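PDB 2G5G: putative lipoprotein from Campylobacter jejuni subsp. jejuni, which binds haem as a cofacial pair, a step linked to its dimerization, and probably serves in bacterial haem transport. Local coordinates for residues 43-48 with 214-219; 159-164 with 234-239; 223-228 with 255-260; 247-252 with 259-264. All coordinates share one frame; numbering follows the deposited sequence.

How the interactions relate
Interactions 1 and 4 are strand pairings within one mixed sheet: strands 44-49 and 214-220 lie in its middle, and strand 243-248, on the other flank of 44-49, pairs with 260-264, about 15 Å between centres. Interaction 3 fastens the loop leading into strand 260-264 to the end of helix 221-224; its centre is about 10 Å from that of interaction 4, with which it shares Asp259 and Tyr260. Interaction 2, near the surface about 18 Å from the centre of interaction 1, ties helix 230-236 to the loop before helix 165-179. Along the chain, interaction 1 closes before 3 and 4 open, which end on the same stretch, while 2 alternates with 1 and 3.

Interaction 1: 43-48 with 214-219; sequences DVILLG and KVLLLA
Leu47, Ile45 and Leu217 bury the most surface where residues 43-48 and 214-219 pair as neighbouring parallel strands in the middle of the mixed beta sheet. The two run in register at 17°, closest axis approach 4.7 Å. Beta-branched valine and isoleucine, with leucine, suit such a place, since they cover both sheet faces with hydrocarbon while the backbone polar groups are spent on one another. Leu47 takes part through its backbone as well as its side chain: its N-H reaches Leu217 O at 2.8 Å, and its own O accepts from Ala219 N. Its methyl CD1 meets CD1 of Leu218 at 4.1 Å on the face covered by helix 54-73. Ile45 likewise uses both its N and its O toward strand 214-220, bonding to Val215 O and Leu217 N. With CG2 anti to the backbone N (CG1 at chi1 -64°), that methyl lies 3.9 Å from Leu216 CD1, the two side chains passing at a slant. Leu217 points to the other face with Leu46, where both touch Ile230 of helix 230-236. Asp43 and Lys214 do not form a direct salt bridge: Lys214 NZ bonds to the carbonyls of Ala42 and Leu40, Asp43 OD2 to Lys242 N, and a water links the two by donating to Asp43 OD1 at 2.6 Å and accepting from Lys214 NZ at 3.1 Å.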
loop_
_atom_site.group_PDB
_atom_site.type_symbol
_atom_site.label_atom_id
_atom_site.label_comp_id
_atom_site.label_asym_id
_atom_site.label_seq_id
_atom_site.Cartn_x
_atom_site.Cartn_y
_atom_site.Cartn_z
ATOM N N ASP A 43 -0.614 25.155 -25.805
ATOM C CA ASP A 43 0.720 24.553 -25.674
ATOM C C ASP A 43 0.703 23.209 -24.944
ATOM O O ASP A 43 1.552 22.341 -25.195
ATOM C CB ASP A 43 1.686 25.526 -24.945
ATOM C CG ASP A 43 1.762 26.867 -25.642
ATOM O OD1 ASP A 43 2.214 26.858 -26.791
ATOM O OD2 ASP A 43 1.308 27.895 -25.091
ATOM N N VAL A 44 -0.238 23.081 -24.022
ATOM C CA VAL A 44 -0.422 21.874 -23.224
ATOM C C VAL A 44 -1.904 21.470 -23.296
ATOM O O VAL A 44 -2.794 22.252 -22.944
ATOM C CB VAL A 44 -0.064 22.120 -21.744
ATOM C CG1 VAL A 44 -0.316 20.863 -20.921
ATOM C CG2 VAL A 44 1.421 22.610 -21.609
ATOM N N ILE A 45 -2.154 20.250 -23.713
ATOM C CA ILE A 45 -3.517 19.751 -23.796
ATOM C C ILE A 45 -3.604 18.623 -22.791
ATOM O O ILE A 45 -2.886 17.630 -22.907
ATOM C CB ILE A 45 -3.868 19.226 -25.225
ATOM C CG1 ILE A 45 -3.821 20.366 -26.242
ATOM C CG2 ILE A 45 -5.271 18.583 -25.235
ATOM C CD1 ILE A 45 -3.418 19.924 -27.660
ATOM N N LEU A 46 -4.445 18.784 -21.773
ATOM C CA LEU A 46 -4.694 17.678 -20.854
ATOM C C LEU A 46 -5.938 16.884 -21.252
ATOM O O LEU A 46 -6.978 17.481 -21.488
ATOM C CB LEU A 46 -4.818 18.139 -19.400
ATOM C CG LEU A 46 -3.627 18.811 -18.730
ATOM C CD1 LEU A 46 -3.593 20.232 -19.163
ATOM C CD2 LEU A 46 -3.830 18.761 -17.211
ATOM N N LEU A 47 -5.804 15.558 -21.333
ATOM C CA LEU A 47 -6.897 14.649 -21.747
ATOM C C LEU A 47 -7.171 13.696 -20.601
ATOM O O LEU A 47 -6.328 12.821 -20.279
ATOM C CB LEU A 47 -6.474 13.817 -22.958
ATOM C CG LEU A 47 -7.440 13.548 -24.116
ATOM C CD1 LEU A 47 -7.047 12.313 -24.925
ATOM C CD2 LEU A 47 -8.967 13.661 -23.865
ATOM N N GLY A 48 -8.327 13.886 -19.961
ATOM C CA GLY A 48 -8.705 13.122 -18.783
ATOM C C GLY A 48 -9.538 11.918 -19.185
ATOM O O GLY A 48 -10.442 12.045 -20.005
ATOM N N LYS A 214 4.892 21.513 -28.211
ATOM C CA LYS A 214 3.492 21.274 -27.874
ATOM C C LYS A 214 3.336 19.844 -27.365
ATOM O O LYS A 214 4.017 18.885 -27.810
ATOM C CB LYS A 214 2.583 21.586 -29.072
ATOM C CG LYS A 214 1.103 21.762 -28.678
ATOM C CD LYS A 214 0.145 21.856 -29.937
ATOM C CE LYS A 214 0.490 23.047 -30.837
ATOM N NZ LYS A 214 0.298 24.387 -30.144
ATOM N N VAL A 215 2.437 19.671 -26.405
ATOM C CA VAL A 215 2.368 18.389 -25.694
ATOM C C VAL A 215 0.947 18.098 -25.272
ATOM O O VAL A 215 0.219 19.026 -24.839
ATOM C CB VAL A 215 3.373 18.321 -24.489
ATOM C CG1 VAL A 215 3.065 19.401 -23.392
ATOM C CG2 VAL A 215 3.435 16.883 -23.850
ATOM N N LEU A 216 0.558 16.826 -25.436
ATOM C CA LEU A 216 -0.684 16.299 -24.868
ATOM C C LEU A 216 -0.383 15.293 -23.731
ATOM O O LEU A 216 0.434 14.363 -23.908
ATOM C CB LEU A 216 -1.524 15.615 -25.956
ATOM C CG LEU A 216 -2.875 15.025 -25.470
ATOM C CD1 LEU A 216 -3.962 15.172 -26.485
ATOM C CD2 LEU A 216 -2.641 13.567 -25.158
ATOM N N LEU A 217 -1.045 15.484 -22.580
ATOM C CA LEU A 217 -1.017 14.524 -21.489
ATOM C C LEU A 217 -2.260 13.636 -21.513
ATOM O O LEU A 217 -3.393 14.132 -21.684
ATOM C CB LEU A 217 -0.933 15.207 -20.125
ATOM C CG LEU A 217 -0.971 14.321 -18.850
ATOM C CD1 LEU A 217 0.382 13.675 -18.535
ATOM C CD2 LEU A 217 -1.442 15.149 -17.678
ATOM N N LEU A 218 -2.043 12.335 -21.353
ATOM C CA LEU A 218 -3.145 11.430 -21.008
ATOM C C LEU A 218 -2.978 11.030 -19.544
ATOM O O LEU A 218 -1.911 10.571 -19.132
ATOM C CB LEU A 218 -3.182 10.181 -21.911
ATOM C CG LEU A 218 -4.300 9.170 -21.596
ATOM C CD1 LEU A 218 -5.651 9.765 -21.995
ATOM C CD2 LEU A 218 -4.020 7.805 -22.322
ATOM N N ALA A 219 -4.033 11.226 -18.746
ATOM C CA ALA A 219 -3.984 10.968 -17.307
ATOM C C ALA A 219 -5.424 10.779 -16.820
ATOM O O ALA A 219 -6.363 11.033 -17.540
ATOM C CB ALA A 219 -3.309 12.149 -16.523
HETATM O O HOH W 1 2.781 24.953 -28.404
#

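Interaction 2: 159-164 with 234-239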
loop_
_atom_site.group_PDB
_atom_site.type_symbol
_atom_site.label_atom_id
_atom_site.label_comp_id
_atom_site.label_asym_id
_atom_site.label_seq_id
_atom_site.Cartn_x
_atom_site.Cartn_y
_atom_site.Cartn_z
ATOM N N GLY A 159 3.318 25.294 -2.359
ATOM C CA GLY A 159 2.462 25.769 -3.427
ATOM C C GLY A 159 1.639 26.904 -2.872
ATOM O O GLY A 159 1.692 27.196 -1.660
ATOM N N TYR A 160 0.888 27.539 -3.762
ATOM C CA TYR A 160 0.000 28.621 -3.415
ATOM C C TYR A 160 -1.422 28.201 -3.752
ATOM O O TYR A 160 -2.234 28.013 -2.852
ATOM C CB TYR A 160 0.415 29.918 -4.117
ATOM C CG TYR A 160 -0.516 31.064 -3.818
ATOM C CD1 TYR A 160 -0.669 31.542 -2.507
ATOM C CD2 TYR A 160 -1.265 31.662 -4.833
ATOM C CE1 TYR A 160 -1.546 32.595 -2.220
ATOM C CE2 TYR A 160 -2.140 32.726 -4.561
ATOM C CZ TYR A 160 -2.275 33.184 -3.252
ATOM O OH TYR A 160 -3.145 34.219 -2.973
ATOM N N VAL A 161 -1.740 27.997 -5.027
ATOM C CA VAL A 161 -3.095 27.516 -5.351
ATOM C C VAL A 161 -3.226 26.000 -5.384
ATOM O O VAL A 161 -4.337 25.475 -5.284
ATOM C CB VAL A 161 -3.650 28.094 -6.678
ATOM C CG1 VAL A 161 -3.685 29.654 -6.625
ATOM C CG2 VAL A 161 -2.859 27.572 -7.872
ATOM N N SER A 162 -2.112 25.287 -5.558
ATOM C CA SER A 162 -2.206 23.847 -5.759
ATOM C C SER A 162 -2.253 23.033 -4.466
ATOM O O SER A 162 -2.634 21.872 -4.500
ATOM C CB SER A 162 -1.054 23.322 -6.657
ATOM O OG SER A 162 0.181 23.438 -5.991
ATOM N N THR A 163 -1.873 23.638 -3.351
ATOM C CA THR A 163 -1.714 22.884 -2.086
ATOM C C THR A 163 -2.624 23.396 -0.974
ATOM O O THR A 163 -2.362 23.145 0.201
ATOM C CB THR A 163 -0.264 22.961 -1.579
ATOM O OG1 THR A 163 0.152 24.328 -1.588
ATOM C CG2 THR A 163 0.656 22.159 -2.488
ATOM N N THR A 164 -3.681 24.118 -1.337
ATOM C CA THR A 164 -4.606 24.688 -0.339
ATOM C C THR A 164 -5.304 23.589 0.435
ATOM O O THR A 164 -5.441 22.462 -0.056
ATOM C CB THR A 164 -5.718 25.542 -0.986
ATOM O OG1 THR A 164 -6.575 24.702 -1.760
ATOM C CG2 THR A 164 -5.149 26.637 -1.860
ATOM N N ILE A 234 0.536 23.688 -12.571
ATOM C CA ILE A 234 1.035 24.514 -13.700
ATOM C C ILE A 234 1.011 26.007 -13.358
ATOM O O ILE A 234 1.975 26.732 -13.604
ATOM C CB ILE A 234 0.267 24.211 -15.020
ATOM C CG1 ILE A 234 0.560 22.774 -15.490
ATOM C CG2 ILE A 234 0.596 25.267 -16.148
ATOM C CD1 ILE A 234 -0.311 22.312 -16.699
ATOM N N GLN A 235 -0.088 26.476 -12.766
ATOM C CA GLN A 235 -0.211 27.872 -12.327
ATOM C C GLN A 235 0.866 28.253 -11.342
ATOM O O GLN A 235 1.467 29.329 -11.468
ATOM C CB GLN A 235 -1.563 28.125 -11.633
ATOM C CG GLN A 235 -2.764 28.023 -12.552
ATOM C CD GLN A 235 -4.066 28.355 -11.823
ATOM O OE1 GLN A 235 -5.012 27.569 -11.852
ATOM N NE2 GLN A 235 -4.118 29.527 -11.172
ATOM N N ASP A 236 1.086 27.380 -10.342
ATOM C CA ASP A 236 2.118 27.595 -9.303
ATOM C C ASP A 236 3.530 27.605 -9.880
ATOM O O ASP A 236 4.405 28.311 -9.342
ATOM C CB ASP A 236 2.020 26.561 -8.168
ATOM C CG ASP A 236 0.901 26.888 -7.136
ATOM O OD1 ASP A 236 0.326 27.998 -7.166
ATOM O OD2 ASP A 236 0.615 26.010 -6.292
ATOM N N PHE A 237 3.768 26.847 -10.957
ATOM C CA PHE A 237 5.040 26.944 -11.696
ATOM C C PHE A 237 5.246 28.294 -12.442
ATOM O O PHE A 237 6.331 28.531 -12.999
ATOM C CB PHE A 237 5.211 25.753 -12.690
ATOM C CG PHE A 237 5.860 24.504 -12.091
ATOM C CD1 PHE A 237 7.186 24.515 -11.663
ATOM C CD2 PHE A 237 5.149 23.312 -11.983
ATOM C CE1 PHE A 237 7.754 23.382 -11.129
ATOM C CE2 PHE A 237 5.721 22.168 -11.463
ATOM C CZ PHE A 237 7.027 22.200 -11.033
ATOM N N LYS A 238 4.205 29.131 -12.488
ATOM C CA LYS A 238 4.185 30.429 -13.188
ATOM C C LYS A 238 4.424 30.262 -14.698
ATOM O O LYS A 238 5.138 31.048 -15.298
ATOM C CB LYS A 238 5.178 31.439 -12.555
ATOM C CG LYS A 238 5.077 31.505 -11.037
ATOM C CD LYS A 238 4.175 32.626 -10.602
ATOM C CE LYS A 238 4.996 33.723 -9.913
ATOM N NZ LYS A 238 4.279 35.059 -9.794
ATOM N N SER A 239 3.810 29.243 -15.294
ATOM C CA SER A 239 3.866 29.042 -16.737
ATOM C C SER A 239 2.999 30.080 -17.451
ATOM O O SER A 239 1.885 30.369 -17.012
ATOM C CB SER A 239 3.357 27.653 -17.092
ATOM O OG SER A 239 3.543 27.419 -18.487
#
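Gly159, without a side chain, lets its CA lie 3.4 Å from Asp236 OD2 as it opens the loop. Tyr160 follows with its backbone N-H, which meets Asp236 OD2 at 3.0 Å from well above the carboxylate plane, while its CB rests near OD1. The phenol ring leads away from the helix, because CG is anti to the backbone N (chi1 178°). Val161 then gives its N-H to Asp236 OD1 at 3.0 Å, using the syn lone pair on the side of the other oxygen, in a fairly straight bond of 165°. Its methyl CG2 lies 3.3 Å from Asp236 OD1 and also touches CB of Gln235 at 4.0 Å. The backbone N-H groups of three consecutive loop residues, with one hydroxyl, thus bind the carboxylate in the last turn of helix 230-236, so that a side chain fastens the loop to the helix; aspartate, with two acceptor oxygens on a short stem, can receive several N-H groups at once. Just beyond, Lys238, with positive phi, ends that helix in a Schellman motif. Ser162 supplies two further bonds to Asp236 OD2: its N-H from above the plane, and its hydroxyl OG, which donates at 2.6 Å on the anti side. OD2 therefore accepts from three donors, which probably stabilises its negative charge. The Ser162 hydroxyl is also hydrogen-bonded to Arg202 NH2 of helix 187-210, and Thr164 caps the start of helix 165-179 by accepting from Val167 N.

Interaction 3: 223-228 with 255-260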
loop_
_atom_site.group_PDB
_atom_site.type_symbol
_atom_site.label_atom_id
_atom_site.label_comp_id
_atom_site.label_asym_id
_atom_site.label_seq_id
_atom_site.Cartn_x
_atom_site.Cartn_y
_atom_site.Cartn_z
ATOM N N HIS A 223 -6.610 13.800 -12.076
ATOM C CA HIS A 223 -5.357 14.487 -12.390
ATOM C C HIS A 223 -5.513 15.678 -13.345
ATOM O O HIS A 223 -4.833 16.680 -13.217
ATOM C CB HIS A 223 -4.364 13.458 -12.988
ATOM C CG HIS A 223 -3.907 12.449 -11.992
ATOM N ND1 HIS A 223 -3.114 12.777 -10.918
ATOM C CD2 HIS A 223 -4.136 11.117 -11.902
ATOM C CE1 HIS A 223 -2.877 11.693 -10.200
ATOM N NE2 HIS A 223 -3.480 10.671 -10.780
ATOM N N THR A 224 -6.408 15.558 -14.293
ATOM C CA THR A 224 -6.560 16.614 -15.289
ATOM C C THR A 224 -7.491 17.733 -14.812
ATOM O O THR A 224 -7.525 18.823 -15.409
ATOM C CB THR A 224 -6.988 16.070 -16.633
ATOM O OG1 THR A 224 -8.304 15.517 -16.540
ATOM C CG2 THR A 224 -5.950 15.002 -17.148
ATOM N N SER A 225 -8.244 17.453 -13.741
ATOM C CA SER A 225 -9.215 18.390 -13.212
ATOM C C SER A 225 -8.596 19.763 -12.910
ATOM O O SER A 225 -7.636 19.882 -12.147
ATOM C CB SER A 225 -9.854 17.843 -11.925
ATOM O OG SER A 225 -10.557 18.898 -11.272
ATOM N N LYS A 226 -9.203 20.802 -13.464
ATOM C CA LYS A 226 -8.817 22.149 -13.153
ATOM C C LYS A 226 -9.085 22.533 -11.687
ATOM O O LYS A 226 -8.539 23.507 -11.227
ATOM C CB LYS A 226 -9.581 23.113 -14.056
ATOM C CG LYS A 226 -9.122 23.048 -15.528
ATOM C CD LYS A 226 -10.109 23.782 -16.397
ATOM C CE LYS A 226 -10.049 25.280 -16.189
ATOM N NZ LYS A 226 -11.057 25.987 -17.017
ATOM N N LYS A 227 -9.973 21.813 -11.009
ATOM C CA LYS A 227 -10.331 22.105 -9.603
ATOM C C LYS A 227 -9.311 21.603 -8.579
ATOM O O LYS A 227 -9.081 22.253 -7.571
ATOM C CB LYS A 227 -11.672 21.466 -9.264
ATOM C CG LYS A 227 -12.854 21.978 -10.090
ATOM C CD LYS A 227 -14.100 21.133 -9.847
ATOM C CE LYS A 227 -14.691 21.339 -8.446
ATOM N NZ LYS A 227 -15.851 20.368 -8.274
ATOM N N ILE A 228 -8.716 20.440 -8.832
ATOM C CA ILE A 228 -7.889 19.761 -7.817
ATOM C C ILE A 228 -6.547 19.240 -8.362
ATOM O O ILE A 228 -5.732 18.724 -7.591
ATOM C CB ILE A 228 -8.629 18.546 -7.230
ATOM C CG1 ILE A 228 -8.995 17.558 -8.352
ATOM C CG2 ILE A 228 -9.859 19.006 -6.385
ATOM C CD1 ILE A 228 -9.665 16.285 -7.919
ATOM N N LEU A 255 -18.567 21.034 -14.774
ATOM C CA LEU A 255 -18.058 21.922 -15.810
ATOM C C LEU A 255 -16.724 22.575 -15.444
ATOM O O LEU A 255 -15.909 22.853 -16.307
ATOM C CB LEU A 255 -19.104 22.989 -16.134
ATOM C CG LEU A 255 -20.438 22.531 -16.728
ATOM C CD1 LEU A 255 -21.440 23.704 -16.657
ATOM C CD2 LEU A 255 -20.246 21.987 -18.158
ATOM N N LYS A 256 -16.513 22.808 -14.158
ATOM C CA LYS A 256 -15.299 23.418 -13.669
ATOM C C LYS A 256 -14.052 22.545 -13.810
ATOM O O LYS A 256 -12.939 23.049 -13.611
ATOM C CB LYS A 256 -15.460 23.808 -12.192
ATOM C CG LYS A 256 -16.612 24.783 -11.914
ATOM C CD LYS A 256 -16.726 25.159 -10.394
ATOM C CE LYS A 256 -17.250 23.985 -9.488
ATOM N NZ LYS A 256 -18.536 23.304 -9.978
ATOM N N ASP A 257 -14.238 21.252 -14.079
ATOM C CA ASP A 257 -13.131 20.310 -14.170
ATOM C C ASP A 257 -12.318 20.473 -15.460
ATOM O O ASP A 257 -11.181 20.026 -15.535
ATOM C CB ASP A 257 -13.644 18.866 -14.105
ATOM C CG ASP A 257 -13.790 18.362 -12.694
ATOM O OD1 ASP A 257 -13.147 18.908 -11.789
ATOM O OD2 ASP A 257 -14.557 17.401 -12.494
ATOM N N SER A 258 -12.902 21.069 -16.491
ATOM C CA SER A 258 -12.243 21.003 -17.798
ATOM C C SER A 258 -12.715 22.185 -18.668
ATOM O O SER A 258 -13.560 22.952 -18.233
ATOM C CB SER A 258 -12.558 19.639 -18.427
ATOM O OG SER A 258 -13.910 19.563 -18.858
ATOM N N ASP A 259 -12.149 22.341 -19.861
ATOM C CA ASP A 259 -12.569 23.368 -20.830
ATOM C C ASP A 259 -13.499 22.806 -21.906
ATOM O O ASP A 259 -14.312 23.540 -22.511
ATOM C CB ASP A 259 -11.329 23.999 -21.479
ATOM C CG ASP A 259 -10.415 24.629 -20.436
ATOM O OD1 ASP A 259 -10.898 25.567 -19.732
ATOM O OD2 ASP A 259 -9.261 24.162 -20.267
ATOM N N TYR A 260 -13.369 21.511 -22.152
ATOM C CA TYR A 260 -14.252 20.787 -23.078
ATOM C C TYR A 260 -14.609 19.482 -22.421
ATOM O O TYR A 260 -13.808 18.928 -21.636
ATOM C CB TYR A 260 -13.567 20.536 -24.449
ATOM C CG TYR A 260 -13.240 21.821 -25.167
ATOM C CD1 TYR A 260 -11.970 22.419 -25.014
ATOM C CD2 TYR A 260 -14.190 22.476 -25.946
ATOM C CE1 TYR A 260 -11.669 23.613 -25.653
ATOM C CE2 TYR A 260 -13.897 23.686 -26.591
ATOM C CZ TYR A 260 -12.632 24.245 -26.424
ATOM O OH TYR A 260 -12.288 25.454 -26.987
HETATM O O HOH W 2 -10.604 17.250 -16.624
HETATM O O HOH W 3 -14.168 25.275 -16.570
#
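Where Ser225 leaves the end of helix 221-224, its CA comes 4.5 Å from CA of Asp257 in a short 3-10 segment, and the N-H of the next residue, Lys226, bonds to Asp257 O in a nearly straight line (168°), though from above the carbonyl plane. A serine hydroxyl can donate and accept at once: Ser225 OG donates to Asp257 OD1 at 2.6 Å, from above the carboxylate plane, and accepts from Lys227 N, forming an ST turn. The long Lys226 chain runs past Ser258, CD 3.8 Å from its CA, and bends at chi3 (71°) to bring NZ to Asp259 OD1 at 2.8 Å, a salt bridge met on the syn side but out of the carboxylate plane. A water joins Lys226 NZ to Ser258 O as well. Asp259 OD1 also takes His25 NE2, and OD2 takes Val245 N. Lys227 crosses Lys256 at a slant, CD to CB 3.8 Å; the two NZ atoms stand 4.3 Å apart, and Asp254 forms salt bridges to Lys227 NZ through OD1 and Lys256 NZ through OD2, which probably offsets part of their repulsion. A second water bridges Thr224 OG1 to Asp257 O. The contact ties the end of helix 221-224 to the loop between strands 243-248 and 260-264, with helix 165-179 against Lys227 and Ile228, and Lys226 and Ser258 resting on Val245 of strand 243-248.

Interaction 4: 247-252 with 259-264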
loop_
_atom_site.group_PDB
_atom_site.type_symbol
_atom_site.label_atom_id
_atom_site.label_comp_id
_atom_site.label_asym_id
_atom_site.label_seq_id
_atom_site.Cartn_x
_atom_site.Cartn_y
_atom_site.Cartn_z
ATOM N N ASN A 247 -11.988 16.705 -20.949
ATOM C CA ASN A 247 -12.287 15.551 -20.096
ATOM C C ASN A 247 -13.228 14.636 -20.850
ATOM O O ASN A 247 -14.166 15.106 -21.505
ATOM C CB ASN A 247 -12.905 15.928 -18.742
ATOM C CG ASN A 247 -12.940 14.719 -17.769
ATOM O OD1 ASN A 247 -13.902 14.497 -17.028
ATOM N ND2 ASN A 247 -11.898 13.927 -17.810
ATOM N N LEU A 248 -12.954 13.343 -20.771
ATOM C CA LEU A 248 -13.825 12.308 -21.347
ATOM C C LEU A 248 -14.792 11.897 -20.228
ATOM O O LEU A 248 -14.373 11.330 -19.220
ATOM C CB LEU A 248 -12.967 11.124 -21.845
ATOM C CG LEU A 248 -11.841 11.546 -22.814
ATOM C CD1 LEU A 248 -10.945 10.329 -23.160
ATOM C CD2 LEU A 248 -12.395 12.254 -24.065
ATOM N N SER A 249 -16.066 12.245 -20.363
ATOM C CA SER A 249 -16.966 12.104 -19.199
ATOM C C SER A 249 -17.293 10.662 -18.845
ATOM O O SER A 249 -17.261 9.763 -19.687
ATOM C CB SER A 249 -18.261 12.910 -19.346
ATOM O OG SER A 249 -19.031 12.482 -20.452
ATOM N N TYR A 250 -17.558 10.472 -17.567
ATOM C CA TYR A 250 -18.178 9.259 -17.047
ATOM C C TYR A 250 -18.963 9.663 -15.794
ATOM O O TYR A 250 -18.438 10.350 -14.930
ATOM C CB TYR A 250 -17.135 8.188 -16.699
ATOM C CG TYR A 250 -17.788 6.907 -16.214
ATOM C CD1 TYR A 250 -18.156 5.903 -17.112
ATOM C CD2 TYR A 250 -18.069 6.724 -14.856
ATOM C CE1 TYR A 250 -18.783 4.730 -16.658
ATOM C CE2 TYR A 250 -18.698 5.566 -14.396
ATOM C CZ TYR A 250 -19.045 4.583 -15.299
ATOM O OH TYR A 250 -19.666 3.446 -14.835
ATOM N N GLY A 251 -20.211 9.232 -15.688
ATOM C CA GLY A 251 -21.040 9.651 -14.544
ATOM C C GLY A 251 -21.291 11.152 -14.556
ATOM O O GLY A 251 -21.520 11.733 -15.611
ATOM N N GLU A 252 -21.236 11.773 -13.380
ATOM C CA GLU A 252 -21.536 13.195 -13.217
ATOM C C GLU A 252 -20.497 14.065 -13.920
ATOM O O GLU A 252 -19.332 13.676 -14.032
ATOM C CB GLU A 252 -21.566 13.587 -11.731
ATOM C CG GLU A 252 -22.636 12.870 -10.865
ATOM C CD GLU A 252 -24.061 13.399 -11.099
ATOM O OE1 GLU A 252 -24.273 14.634 -10.998
ATOM O OE2 GLU A 252 -24.969 12.577 -11.381
ATOM N N ASP A 259 -12.149 22.341 -19.861
ATOM C CA ASP A 259 -12.569 23.368 -20.830
ATOM C C ASP A 259 -13.499 22.806 -21.906
ATOM O O ASP A 259 -14.312 23.540 -22.511
ATOM C CB ASP A 259 -11.329 23.999 -21.479
ATOM C CG ASP A 259 -10.415 24.629 -20.436
ATOM O OD1 ASP A 259 -10.898 25.567 -19.732
ATOM O OD2 ASP A 259 -9.261 24.162 -20.267
ATOM N N TYR A 260 -13.369 21.511 -22.152
ATOM C CA TYR A 260 -14.252 20.787 -23.078
ATOM C C TYR A 260 -14.609 19.482 -22.421
ATOM O O TYR A 260 -13.808 18.928 -21.636
ATOM C CB TYR A 260 -13.567 20.536 -24.449
ATOM C CG TYR A 260 -13.240 21.821 -25.167
ATOM C CD1 TYR A 260 -11.970 22.419 -25.014
ATOM C CD2 TYR A 260 -14.190 22.476 -25.946
ATOM C CE1 TYR A 260 -11.669 23.613 -25.653
ATOM C CE2 TYR A 260 -13.897 23.686 -26.591
ATOM C CZ TYR A 260 -12.632 24.245 -26.424
ATOM O OH TYR A 260 -12.288 25.454 -26.987
ATOM N N VAL A 261 -15.804 18.952 -22.728
ATOM C CA VAL A 261 -16.133 17.657 -22.193
ATOM C C VAL A 261 -16.804 16.857 -23.298
ATOM O O VAL A 261 -17.611 17.380 -24.069
ATOM C CB VAL A 261 -16.946 17.754 -20.826
ATOM C CG1 VAL A 261 -18.225 18.538 -21.011
ATOM C CG2 VAL A 261 -17.178 16.372 -20.212
ATOM N N LEU A 262 -16.386 15.602 -23.422
ATOM C CA LEU A 262 -17.025 14.692 -24.355
ATOM C C LEU A 262 -18.070 13.935 -23.598
ATOM O O LEU A 262 -17.796 13.400 -22.533
ATOM C CB LEU A 262 -16.014 13.725 -24.984
ATOM C CG LEU A 262 -15.421 14.284 -26.268
ATOM C CD1 LEU A 262 -14.365 15.334 -25.863
ATOM C CD2 LEU A 262 -14.755 13.146 -27.110
ATOM N N ILE A 263 -19.274 13.913 -24.150
ATOM C CA ILE A 263 -20.431 13.343 -23.459
ATOM C C ILE A 263 -20.939 12.218 -24.348
ATOM O O ILE A 263 -21.168 12.430 -25.538
ATOM C CB ILE A 263 -21.547 14.391 -23.215
ATOM C CG1 ILE A 263 -21.048 15.484 -22.252
ATOM C CG2 ILE A 263 -22.813 13.714 -22.636
ATOM C CD1 ILE A 263 -21.926 16.710 -22.200
ATOM N N TYR A 264 -21.079 11.037 -23.757
ATOM C CA TYR A 264 -21.382 9.811 -24.511
ATOM C C TYR A 264 -22.852 9.393 -24.368
ATOM O O TYR A 264 -23.445 9.565 -23.308
ATOM C CB TYR A 264 -20.464 8.668 -24.056
ATOM C CG TYR A 264 -18.998 8.964 -24.246
ATOM C CD1 TYR A 264 -18.221 9.424 -23.182
ATOM C CD2 TYR A 264 -18.394 8.806 -25.493
ATOM C CE1 TYR A 264 -16.873 9.725 -23.350
ATOM C CE2 TYR A 264 -17.025 9.095 -25.678
ATOM C CZ TYR A 264 -16.279 9.544 -24.599
ATOM O OH TYR A 264 -14.941 9.846 -24.773
HETATM O O HOH W 4 -20.956 10.644 -20.794
#
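Backbone bonds set the pairing of Asn247 and Leu248 with Val261 and Leu262, neighbouring parallel strands toward one side of the mixed sheet: Asn247 N reaches Tyr260 O, Leu262 N reaches Asn247 O, and Ser249 N reaches Leu262 O, each at 3.0 Å. A further polar contact comes from Ser249, whose hydroxyl sits between its own backbone N and carbonyl carbon (chi1 62°). From there OG donates to Leu262 O at 2.6 Å, in the carbonyl plane on a lone pair, so that this one oxygen is gripped by both the amide and the hydroxyl of the same residue. A water donates to Ser249 OG and accepts from Tyr264 N, bridging the serine hydroxyl to the backbone of Tyr264. Among apolar contacts, Leu248 CD2 meets Leu262 CD2 at 4.0 Å, the side chains lying side by side; on the Asn247 face Val261 CG2 packs on Ser249 CB at 3.7 Å. Leu248 CD2 also packs 3.6 Å from Tyr264 OH, a polar atom whose bond goes to Ser59 OG. The Tyr264 ring, which meets His56, has Ser249 O at its edge, near the plane, 3.6 Å from CD1; that oxygen is hydrogen-bonded to His56 NE2. Ser249, just past the end of strand 243-248, still bonds Leu262 O by its amide and adds a hydroxyl bond, and the doubly bonded carbonyl is probably polarised by its two donors.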